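Local coordinates for protein sylvaticin (Pythium sylvaticum, PDB 2POS) that is a secreted alpha-elicitin-like protein that, as in related elicitins, probably carries sterols and may trigger plant defence responses, at residues Trp33-Pro42 and Phe75-Leu85. Residues are numbered along the deposited sequence; the frame is centred on the assembly and turned at random.
Sequences WQMLPPAGYP and FGDVRLNVKKL
Y41 packs against R79, L80, N81, K84 and L85, its hydroxyl directed at the backbone just before helix 82-92. The backbone N of N81 donates to Y41 OH over 2.8 Å in a nearly straight bond (171°). N81 is also the N-cap residue: with CG anti to its own backbone N (chi1 -177°), its OD1 turns away from the tyrosine and accepts from K84 N at 2.9 Å, while its ND2 is bonded to D70 and to the carbonyl O of E2. A water donates to R79 O and weakly accepts from Y41 N, adding a polar bridge beside the ring. One face of that ring takes a CH-pi contact from L80 CB, 4.0 Å from the centroid, and the extended side chain of K84 brings CD past Y41 OH before its NZ forms a salt bridge with E3.

In the elicitin fold these segments join the two-stranded hairpin and the last helix to the loop linking helices 22-31 and 44-51. A type II' turn from F75 to V78 closes the hairpin. The F75 ring lies against P37, whose preceding peptide bond is cis, and P38: P38 CD sits over the ring face, and P37 CB reaches F75 CE2 at 3.7 Å. V78 CG1 packs on the backbone of P38 to G40.

Deeper, L85 spreads its methyls, CD2 meeting W33 CZ2 at 3.7 Å and CD1 meeting P42 CD at 3.6 Å. The indole is fixed in turn by NE1, which donates in the ring plane to G40 O.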
loop_
_atom_site.group_PDB
_atom_site.type_symbol
_atom_site.label_atom_id
_atom_site.label_comp_id
_atom_site.label_asym_id
_atom_site.label_seq_id
_atom_site.Cartn_x
_atom_site.Cartn_y
_atom_site.Cartn_z
ATOM N N TRP A 33 -9.809 0.809 2.664
ATOM C CA TRP A 33 -8.379 0.879 2.997
ATOM C C TRP A 33 -7.738 2.076 2.319
ATOM O O TRP A 33 -7.945 2.302 1.126
ATOM C CB TRP A 33 -7.645 -0.395 2.568
ATOM C CG TRP A 33 -6.147 -0.301 2.683
ATOM C CD1 TRP A 33 -5.412 -0.339 3.830
ATOM C CD2 TRP A 33 -5.205 -0.156 1.610
ATOM N NE1 TRP A 33 -4.069 -0.230 3.543
ATOM C CE2 TRP A 33 -3.915 -0.115 2.187
ATOM C CE3 TRP A 33 -5.328 -0.057 0.219
ATOM C CZ2 TRP A 33 -2.753 0.020 1.419
ATOM C CZ3 TRP A 33 -4.170 0.079 -0.549
ATOM C CH2 TRP A 33 -2.903 0.110 0.053
ATOM N N GLN A 34 -6.938 2.826 3.073
ATOM C CA GLN A 34 -6.281 4.010 2.529
ATOM C C GLN A 34 -4.772 3.830 2.414
ATOM O O GLN A 34 -4.118 3.379 3.357
ATOM C CB GLN A 34 -6.602 5.251 3.371
ATOM C CG GLN A 34 -8.097 5.438 3.708
ATOM C CD GLN A 34 -9.006 5.490 2.477
ATOM O OE1 GLN A 34 -10.063 4.840 2.437
ATOM N NE2 GLN A 34 -8.607 6.267 1.476
ATOM N N MET A 35 -4.241 4.199 1.248
ATOM C CA MET A 35 -2.803 4.243 0.994
ATOM C C MET A 35 -2.301 5.682 1.154
ATOM O O MET A 35 -1.211 5.898 1.671
ATOM C CB MET A 35 -2.488 3.710 -0.410
ATOM C CG MET A 35 -1.001 3.699 -0.801
ATOM S SD MET A 35 -0.014 2.485 0.119
ATOM C CE MET A 35 1.003 3.540 1.162
ATOM N N LEU A 36 -3.090 6.655 0.701
ATOM C CA LEU A 36 -2.738 8.071 0.856
ATOM C C LEU A 36 -3.885 8.867 1.494
ATOM O O LEU A 36 -4.924 9.066 0.864
ATOM C CB LEU A 36 -2.366 8.707 -0.490
ATOM C CG LEU A 36 -1.201 8.144 -1.307
ATOM C CD1 LEU A 36 -1.049 8.934 -2.595
ATOM C CD2 LEU A 36 0.089 8.160 -0.518
ATOM N N PRO A 37 -3.718 9.310 2.753
ATOM C CA PRO A 37 -2.618 9.036 3.673
ATOM C C PRO A 37 -2.653 7.571 4.102
ATOM O O PRO A 37 -3.725 6.970 4.123
ATOM C CB PRO A 37 -2.924 9.931 4.886
ATOM C CG PRO A 37 -4.030 10.814 4.486
ATOM C CD PRO A 37 -4.750 10.167 3.362
ATOM N N PRO A 38 -1.494 6.997 4.454
ATOM C CA PRO A 38 -1.489 5.563 4.770
ATOM C C PRO A 38 -2.191 5.215 6.082
ATOM O O PRO A 38 -1.865 5.784 7.134
ATOM C CB PRO A 38 0.003 5.225 4.842
ATOM C CG PRO A 38 0.659 6.506 5.218
ATOM C CD PRO A 38 -0.153 7.596 4.558
ATOM N N ALA A 39 -3.145 4.285 6.010
ATOM C CA ALA A 39 -3.803 3.738 7.198
ATOM C C ALA A 39 -3.033 2.568 7.803
ATOM O O ALA A 39 -3.297 2.176 8.948
ATOM C CB ALA A 39 -5.216 3.310 6.867
ATOM N N GLY A 40 -2.098 2.009 7.034
ATOM C CA GLY A 40 -1.364 0.817 7.457
ATOM C C GLY A 40 -1.708 -0.394 6.612
ATOM O O GLY A 40 -1.988 -0.268 5.418
ATOM N N TYR A 41 -1.680 -1.574 7.224
ATOM C CA TYR A 41 -2.023 -2.790 6.501
ATOM C C TYR A 41 -3.530 -2.940 6.451
ATOM O O TYR A 41 -4.209 -2.585 7.419
ATOM C CB TYR A 41 -1.400 -4.029 7.154
ATOM C CG TYR A 41 0.108 -3.991 7.189
ATOM C CD1 TYR A 41 0.780 -3.717 8.371
ATOM C CD2 TYR A 41 0.854 -4.207 6.032
ATOM C CE1 TYR A 41 2.166 -3.673 8.407
ATOM C CE2 TYR A 41 2.241 -4.166 6.050
ATOM C CZ TYR A 41 2.889 -3.899 7.242
ATOM O OH TYR A 41 4.259 -3.858 7.274
ATOM N N PRO A 42 -4.062 -3.459 5.324
ATOM C CA PRO A 42 -5.506 -3.685 5.243
ATOM C C PRO A 42 -5.946 -4.653 6.331
ATOM O O PRO A 42 -5.232 -5.620 6.625
ATOM C CB PRO A 42 -5.679 -4.343 3.871
ATOM C CG PRO A 42 -4.470 -3.955 3.087
ATOM C CD PRO A 42 -3.371 -3.848 4.082
ATOM N N PHE A 75 4.112 7.110 9.738
ATOM C CA PHE A 75 3.193 8.220 9.488
ATOM C C PHE A 75 2.332 8.421 10.731
ATOM O O PHE A 75 1.273 7.804 10.875
ATOM C CB PHE A 75 2.336 7.943 8.239
ATOM C CG PHE A 75 1.446 9.089 7.848
ATOM C CD1 PHE A 75 1.962 10.185 7.175
ATOM C CD2 PHE A 75 0.094 9.072 8.158
ATOM C CE1 PHE A 75 1.145 11.251 6.819
ATOM C CE2 PHE A 75 -0.733 10.130 7.809
ATOM C CZ PHE A 75 -0.206 11.223 7.141
ATOM N N GLY A 76 2.797 9.276 11.641
ATOM C CA GLY A 76 2.198 9.355 12.977
ATOM C C GLY A 76 2.362 8.028 13.698
ATOM O O GLY A 76 3.473 7.508 13.802
ATOM N N ASP A 77 1.254 7.467 14.174
ATOM C CA ASP A 77 1.254 6.160 14.828
ATOM C C ASP A 77 1.160 4.996 13.847
ATOM O O ASP A 77 1.271 3.830 14.243
ATOM C CB ASP A 77 0.123 6.087 15.854
ATOM C CG ASP A 77 0.431 6.876 17.094
ATOM O OD1 ASP A 77 1.586 7.343 17.209
ATOM O OD2 ASP A 77 -0.463 7.033 17.955
ATOM N N VAL A 78 0.956 5.320 12.572
ATOM C CA VAL A 78 0.875 4.312 11.519
ATOM C C VAL A 78 2.282 3.888 11.121
ATOM O O VAL A 78 3.144 4.729 10.843
ATOM C CB VAL A 78 0.095 4.826 10.287
ATOM C CG1 VAL A 78 0.152 3.807 9.137
ATOM C CG2 VAL A 78 -1.346 5.133 10.671
ATOM N N ARG A 79 2.504 2.578 11.129
ATOM C CA ARG A 79 3.782 2.004 10.743
ATOM C C ARG A 79 3.524 0.844 9.803
ATOM O O ARG A 79 2.791 -0.087 10.137
ATOM C CB ARG A 79 4.550 1.514 11.974
ATOM C CG ARG A 79 4.950 2.604 12.952
ATOM C CD ARG A 79 5.395 1.999 14.275
ATOM N NE ARG A 79 6.387 0.940 14.091
ATOM C CZ ARG A 79 7.699 1.136 13.997
ATOM N NH1 ARG A 79 8.204 2.362 14.073
ATOM N NH2 ARG A 79 8.509 0.098 13.832
ATOM N N LEU A 80 4.104 0.910 8.612
ATOM C CA LEU A 80 4.002 -0.211 7.692
ATOM C C LEU A 80 5.226 -0.289 6.803
ATOM O O LEU A 80 5.902 0.706 6.548
ATOM C CB LEU A 80 2.740 -0.120 6.830
ATOM C CG LEU A 80 2.801 0.804 5.602
ATOM C CD1 LEU A 80 1.618 0.555 4.680
ATOM C CD2 LEU A 80 2.884 2.269 6.018
ATOM N N ASN A 81 5.500 -1.501 6.352
ATOM C CA ASN A 81 6.511 -1.755 5.352
ATOM C C ASN A 81 5.793 -1.901 4.009
ATOM O O ASN A 81 5.115 -2.895 3.761
ATOM C CB ASN A 81 7.251 -3.035 5.729
ATOM C CG ASN A 81 8.378 -3.369 4.784
ATOM O OD1 ASN A 81 8.258 -3.214 3.567
ATOM N ND2 ASN A 81 9.484 -3.864 5.341
ATOM N N VAL A 82 5.928 -0.883 3.165
ATOM C CA VAL A 82 5.215 -0.833 1.883
ATOM C C VAL A 82 5.643 -1.958 0.936
ATOM O O VAL A 82 4.816 -2.502 0.206
ATOM C CB VAL A 82 5.368 0.548 1.177
ATOM C CG1 VAL A 82 4.695 0.523 -0.196
ATOM C CG2 VAL A 82 4.770 1.648 2.029
ATOM N N LYS A 83 6.925 -2.311 0.942
ATOM C CA LYS A 83 7.403 -3.403 0.094
ATOM C C LYS A 83 6.781 -4.738 0.525
ATOM O O LYS A 83 6.365 -5.540 -0.314
ATOM C CB LYS A 83 8.929 -3.479 0.089
ATOM C CG LYS A 83 9.483 -4.351 -1.027
ATOM C CD LYS A 83 11.002 -4.364 -1.027
ATOM C CE LYS A 83 11.516 -5.295 -2.106
ATOM N NZ LYS A 83 13.006 -5.406 -2.047
ATOM N N LYS A 84 6.708 -4.965 1.835
ATOM C CA LYS A 84 6.015 -6.139 2.368
ATOM C C LYS A 84 4.566 -6.160 1.894
ATOM O O LYS A 84 4.092 -7.163 1.358
ATOM C CB LYS A 84 6.071 -6.128 3.887
ATOM C CG LYS A 84 5.315 -7.270 4.559
ATOM C CD LYS A 84 5.503 -7.150 6.056
ATOM C CE LYS A 84 4.885 -8.306 6.798
ATOM N NZ LYS A 84 5.071 -8.080 8.252
ATOM N N LEU A 85 3.878 -5.035 2.081
ATOM C CA LEU A 85 2.474 -4.922 1.714
ATOM C C LEU A 85 2.252 -5.365 0.279
ATOM O O LEU A 85 1.402 -6.228 -0.000
ATOM C CB LEU A 85 2.007 -3.468 1.894
ATOM C CG LEU A 85 0.690 -3.072 1.208
ATOM C CD1 LEU A 85 -0.461 -3.683 1.958
ATOM C CD2 LEU A 85 0.554 -1.546 1.118
HETATM O O HOH W 1 0.266 -0.878 10.049
#